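Local coordinates for protein aspartate semialdehyde dehydrogenase (PDB 4WOJ) that probably catalyses the NADPH-dependent reductive dephosphorylation of L-aspartyl-4-phosphate to L-aspartate-semialdehyde, a step toward lysine, methionine and threonine, at residues Q222-V234 and V263-S275. Numbering follows the deposited sequence.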
loop_
_atom_site.group_PDB
_atom_site.type_symbol
_atom_site.label_atom_id
_atom_site.label_comp_id
_atom_site.label_asym_id
_atom_site.label_seq_id
_atom_site.Cartn_x
_atom_site.Cartn_y
_atom_site.Cartn_z
ATOM N N GLN B 222 7.767 8.103 12.855
ATOM C CA GLN B 222 8.482 6.820 12.911
ATOM C C GLN B 222 9.255 6.657 11.633
ATOM O O GLN B 222 9.051 7.372 10.680
ATOM C CB GLN B 222 7.525 5.647 13.080
ATOM C CG GLN B 222 6.554 5.775 14.259
ATOM C CD GLN B 222 7.173 5.448 15.622
ATOM O OE1 GLN B 222 8.327 5.004 15.734
ATOM N NE2 GLN B 222 6.395 5.671 16.668
ATOM N N THR B 223 10.163 5.712 11.613
ATOM C CA THR B 223 10.874 5.440 10.395
ATOM C C THR B 223 9.911 4.936 9.296
ATOM O O THR B 223 9.175 3.975 9.501
ATOM C CB THR B 223 11.980 4.410 10.643
ATOM O OG1 THR B 223 12.925 4.943 11.580
ATOM C CG2 THR B 223 12.672 4.095 9.352
ATOM N N LEU B 224 9.939 5.584 8.133
ATOM C CA LEU B 224 9.120 5.183 6.979
ATOM C C LEU B 224 9.831 4.150 6.099
ATOM O O LEU B 224 9.191 3.313 5.459
ATOM C CB LEU B 224 8.729 6.427 6.166
ATOM C CG LEU B 224 7.902 6.272 4.886
ATOM C CD1 LEU B 224 6.649 5.465 5.151
ATOM C CD2 LEU B 224 7.543 7.628 4.289
ATOM N N ALA B 225 11.156 4.174 6.087
ATOM C CA ALA B 225 11.909 3.216 5.254
ATOM C C ALA B 225 11.663 1.771 5.714
ATOM O O ALA B 225 11.687 1.491 6.908
ATOM C CB ALA B 225 13.409 3.520 5.274
ATOM N N TYR B 226 11.469 0.875 4.746
ATOM C CA TYR B 226 11.056 -0.514 4.995
ATOM C C TYR B 226 9.853 -0.558 5.915
ATOM O O TYR B 226 9.713 -1.455 6.751
ATOM C CB TYR B 226 12.192 -1.344 5.581
ATOM C CG TYR B 226 13.434 -1.376 4.698
ATOM C CD1 TYR B 226 13.434 -2.033 3.471
ATOM C CD2 TYR B 226 14.605 -0.753 5.106
ATOM C CE1 TYR B 226 14.567 -2.043 2.667
ATOM C CE2 TYR B 226 15.739 -0.778 4.326
ATOM C CZ TYR B 226 15.723 -1.414 3.107
ATOM O OH TYR B 226 16.881 -1.419 2.351
ATOM N N ASN B 227 8.971 0.415 5.756
ATOM C CA ASN B 227 7.848 0.489 6.621
ATOM C C ASN B 227 6.639 1.067 5.923
ATOM O O ASN B 227 6.668 1.358 4.757
ATOM C CB ASN B 227 8.249 1.319 7.837
ATOM C CG ASN B 227 7.437 0.976 9.052
ATOM O OD1 ASN B 227 6.762 -0.048 9.077
ATOM N ND2 ASN B 227 7.467 1.841 10.059
ATOM N N LEU B 228 5.556 1.178 6.649
ATOM C CA LEU B 228 4.388 1.938 6.170
ATOM C C LEU B 228 3.614 2.512 7.369
ATOM O O LEU B 228 3.703 1.992 8.454
ATOM C CB LEU B 228 3.513 1.110 5.221
ATOM C CG LEU B 228 2.933 -0.181 5.731
ATOM C CD1 LEU B 228 1.754 0.053 6.683
ATOM C CD2 LEU B 228 2.471 -1.001 4.540
ATOM N N LEU B 229 2.937 3.628 7.155
ATOM C CA LEU B 229 2.295 4.358 8.243
ATOM C C LEU B 229 0.801 4.615 7.955
ATOM O O LEU B 229 0.439 5.549 7.184
ATOM C CB LEU B 229 3.026 5.662 8.481
ATOM C CG LEU B 229 4.564 5.585 8.633
ATOM C CD1 LEU B 229 5.119 6.989 8.699
ATOM C CD2 LEU B 229 5.004 4.785 9.854
ATOM N N PRO B 230 -0.071 3.773 8.545
ATOM C CA PRO B 230 -1.478 3.880 8.246
ATOM C C PRO B 230 -2.196 4.935 9.066
ATOM O O PRO B 230 -3.306 4.690 9.555
ATOM C CB PRO B 230 -2.006 2.460 8.515
ATOM C CG PRO B 230 -1.130 1.961 9.605
ATOM C CD PRO B 230 0.229 2.594 9.358
ATOM N N TRP B 231 -1.557 6.099 9.193
ATOM C CA TRP B 231 -2.172 7.309 9.737
ATOM C C TRP B 231 -1.619 8.560 9.077
ATOM O O TRP B 231 -0.434 8.843 9.183
ATOM C CB TRP B 231 -1.960 7.421 11.226
ATOM C CG TRP B 231 -2.844 8.460 11.856
ATOM C CD1 TRP B 231 -2.664 9.819 11.840
ATOM C CD2 TRP B 231 -4.033 8.229 12.605
ATOM N NE1 TRP B 231 -3.664 10.437 12.540
ATOM C CE2 TRP B 231 -4.519 9.481 13.024
ATOM C CE3 TRP B 231 -4.715 7.079 13.011
ATOM C CZ2 TRP B 231 -5.685 9.616 13.816
ATOM C CZ3 TRP B 231 -5.902 7.218 13.802
ATOM C CH2 TRP B 231 -6.360 8.473 14.182
ATOM N N ILE B 232 -2.497 9.316 8.419
ATOM C CA ILE B 232 -2.123 10.578 7.805
ATOM C C ILE B 232 -3.011 11.686 8.320
ATOM O O ILE B 232 -4.209 11.646 8.158
ATOM C CB ILE B 232 -2.101 10.487 6.244
ATOM C CG1 ILE B 232 -0.885 9.645 5.822
ATOM C CG2 ILE B 232 -1.943 11.867 5.610
ATOM C CD1 ILE B 232 -0.779 9.329 4.363
ATOM N N ASP B 233 -2.387 12.685 8.942
ATOM C CA ASP B 233 -3.082 13.893 9.412
ATOM C C ASP B 233 -3.788 13.731 10.793
ATOM O O ASP B 233 -3.390 12.927 11.616
ATOM C CB ASP B 233 -4.036 14.432 8.346
ATOM C CG ASP B 233 -3.985 15.962 8.250
ATOM O OD1 ASP B 233 -4.827 16.627 8.923
ATOM O OD2 ASP B 233 -3.098 16.491 7.522
ATOM N N VAL B 234 -4.801 14.543 11.051
ATOM C CA VAL B 234 -5.345 14.710 12.410
ATOM C C VAL B 234 -6.505 13.714 12.644
ATOM O O VAL B 234 -7.149 13.251 11.698
ATOM C CB VAL B 234 -5.755 16.206 12.700
ATOM C CG1 VAL B 234 -7.135 16.324 13.350
ATOM C CG2 VAL B 234 -4.723 16.897 13.576
ATOM N N VAL B 263 -17.322 8.323 -0.104
ATOM C CA VAL B 263 -15.916 7.902 -0.362
ATOM C C VAL B 263 -15.340 7.538 0.985
ATOM O O VAL B 263 -15.475 8.253 1.959
ATOM C CB VAL B 263 -15.064 8.964 -1.084
ATOM C CG1 VAL B 263 -13.620 8.481 -1.325
ATOM C CG2 VAL B 263 -15.679 9.323 -2.430
ATOM N N ASP B 264 -14.755 6.369 1.080
ATOM C CA ASP B 264 -14.183 5.960 2.346
ATOM C C ASP B 264 -13.051 4.993 2.054
ATOM O O ASP B 264 -12.863 4.571 0.932
ATOM C CB ASP B 264 -15.250 5.325 3.256
ATOM C CG ASP B 264 -15.024 5.638 4.764
ATOM O OD1 ASP B 264 -13.843 5.905 5.154
ATOM O OD2 ASP B 264 -16.045 5.647 5.544
ATOM N N GLY B 265 -12.315 4.678 3.101
ATOM C CA GLY B 265 -11.263 3.713 3.077
ATOM C C GLY B 265 -10.171 4.181 4.031
ATOM O O GLY B 265 -10.443 4.907 5.001
ATOM N N ILE B 266 -8.941 3.759 3.753
ATOM C CA ILE B 266 -7.839 4.144 4.566
ATOM C C ILE B 266 -6.702 4.786 3.770
ATOM O O ILE B 266 -6.357 4.337 2.671
ATOM C CB ILE B 266 -7.300 2.937 5.291
ATOM C CG1 ILE B 266 -6.424 3.398 6.471
ATOM C CG2 ILE B 266 -6.534 2.049 4.298
ATOM C CD1 ILE B 266 -5.611 2.301 7.098
ATOM N N CYS B 267 -6.086 5.793 4.388
ATOM C CA CYS B 267 -4.936 6.473 3.828
ATOM C C CYS B 267 -3.609 6.030 4.515
ATOM O O CYS B 267 -3.458 6.125 5.717
ATOM C CB CYS B 267 -5.167 7.996 3.865
ATOM S SG CYS B 267 -6.535 8.590 2.807
ATOM N N VAL B 268 -2.652 5.568 3.723
ATOM C CA VAL B 268 -1.432 4.962 4.238
ATOM C C VAL B 268 -0.208 5.589 3.583
ATOM O O VAL B 268 -0.150 5.735 2.368
ATOM C CB VAL B 268 -1.384 3.458 3.963
ATOM C CG1 VAL B 268 -0.212 2.788 4.697
ATOM C CG2 VAL B 268 -2.712 2.760 4.363
ATOM N N ARG B 269 0.741 5.987 4.410
ATOM C CA ARG B 269 1.979 6.490 3.939
ATOM C C ARG B 269 2.892 5.335 3.644
ATOM O O ARG B 269 2.968 4.384 4.464
ATOM C CB ARG B 269 2.607 7.382 5.013
ATOM C CG ARG B 269 3.752 8.165 4.489
ATOM C CD ARG B 269 3.256 9.220 3.546
ATOM N NE ARG B 269 2.812 10.400 4.258
ATOM C CZ ARG B 269 2.108 11.376 3.703
ATOM N NH1 ARG B 269 1.696 11.303 2.434
ATOM N NH2 ARG B 269 1.780 12.427 4.431
ATOM N N VAL B 270 3.531 5.385 2.465
ATOM C CA VAL B 270 4.488 4.325 2.017
ATOM C C VAL B 270 5.786 4.961 1.527
ATOM O O VAL B 270 5.804 6.177 1.325
ATOM C CB VAL B 270 3.930 3.416 0.899
ATOM C CG1 VAL B 270 2.674 2.677 1.371
ATOM C CG2 VAL B 270 3.672 4.213 -0.380
ATOM N N PRO B 271 6.867 4.157 1.354
ATOM C CA PRO B 271 8.160 4.694 1.000
ATOM C C PRO B 271 8.295 4.939 -0.493
ATOM O O PRO B 271 9.219 4.416 -1.126
ATOM C CB PRO B 271 9.156 3.595 1.452
ATOM C CG PRO B 271 8.356 2.590 2.207
ATOM C CD PRO B 271 6.969 2.732 1.714
ATOM N N SER B 272 7.366 5.725 -1.031
ATOM C CA SER B 272 7.456 6.256 -2.368
ATOM C C SER B 272 7.811 7.726 -2.266
ATOM O O SER B 272 7.612 8.350 -1.247
ATOM C CB SER B 272 6.108 6.120 -3.084
ATOM O OG SER B 272 5.852 4.781 -3.392
ATOM N N LEU B 273 8.277 8.286 -3.354
ATOM C CA LEU B 273 8.694 9.650 -3.353
ATOM C C LEU B 273 7.665 10.676 -3.855
ATOM O O LEU B 273 7.441 11.647 -3.138
ATOM C CB LEU B 273 10.008 9.759 -4.077
ATOM C CG LEU B 273 11.202 9.049 -3.380
ATOM C CD1 LEU B 273 12.430 9.011 -4.294
ATOM C CD2 LEU B 273 11.597 9.659 -2.040
ATOM N N ARG B 274 7.066 10.526 -5.041
ATOM C CA ARG B 274 6.132 11.563 -5.519
ATOM C C ARG B 274 4.857 11.111 -6.201
ATOM O O ARG B 274 4.037 11.944 -6.561
ATOM C CB ARG B 274 6.818 12.608 -6.402
ATOM C CG ARG B 274 7.867 12.088 -7.359
ATOM C CD ARG B 274 8.364 13.189 -8.271
ATOM N NE ARG B 274 7.327 13.969 -8.919
ATOM C CZ ARG B 274 7.548 15.107 -9.586
ATOM N NH1 ARG B 274 8.795 15.608 -9.682
ATOM N NH2 ARG B 274 6.528 15.760 -10.168
ATOM N N SER B 275 4.639 9.813 -6.300
ATOM C CA SER B 275 3.441 9.325 -6.892
ATOM C C SER B 275 2.503 8.627 -5.892
ATOM O O SER B 275 2.952 7.782 -5.123
ATOM C CB SER B 275 3.794 8.399 -8.024
ATOM O OG SER B 275 4.020 9.166 -9.180
HETATM O O HOH W 1 -4.833 7.533 7.561
#
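Leu229 and Arg269 form a single antiparallel bridge, a hydrogen-bonded pair that ties the two segments together. Leu229 N donates to Arg269 O at 2.8 Å, and Arg269 N returns an equally short bond to Leu229 O. Both are nearly straight at hydrogen, but Arg269 N sits well above the carbonyl plane of Leu229. Val268 CA adds a CA-H...O contact to that same oxygen.

Arg269 buries more area here than any other residue. Its CB lies 3.6 Å from Leu229 O and also touches Leu229 CB. CG is anti to the backbone N (chi1 -168°) and meets Leu224 CD2 at 3.8 Å. The chain then bends at chi2 (70°) and chi3 (83°), which turns the guanidinium over Ile232. CD, NE, CZ and NH1 all approach Ile232 CD1, with CZ nearest at 3.6 Å. This methyl stands over the centre of one guanidinium face, while NH2 reaches Ile232 CG2. The Arg269 side chain lies about 5 Å from that of His276, the predicted proton acceptor, and about 7 Å from that of Cys141, the predicted acyl-thioester residue, so Ile232 packs on a group close to the probable active site.

Beyond the bridge, Pro271 centres an inverse gamma turn, and its CG rests 3.3 Å from Asn227 O. Toward the other end, Pro230 CB touches Ile266 CD1 at 3.9 Å. A water links Ile232 N to Cys267 O.

The contact is buried in the dimerisation domain. Residues 222-234 belong to the loop between helices 198-209 and 242-255, while 263-275 begins as strand 263-266, at the edge of the mixed sheet beside strand 159-167, and runs on as loop. Pro230 O accepts a hydrogen bond from Arg333 of the second subunit, and Val268 packs on Tyr167 of that subunit, so the segments also border the dimer interface.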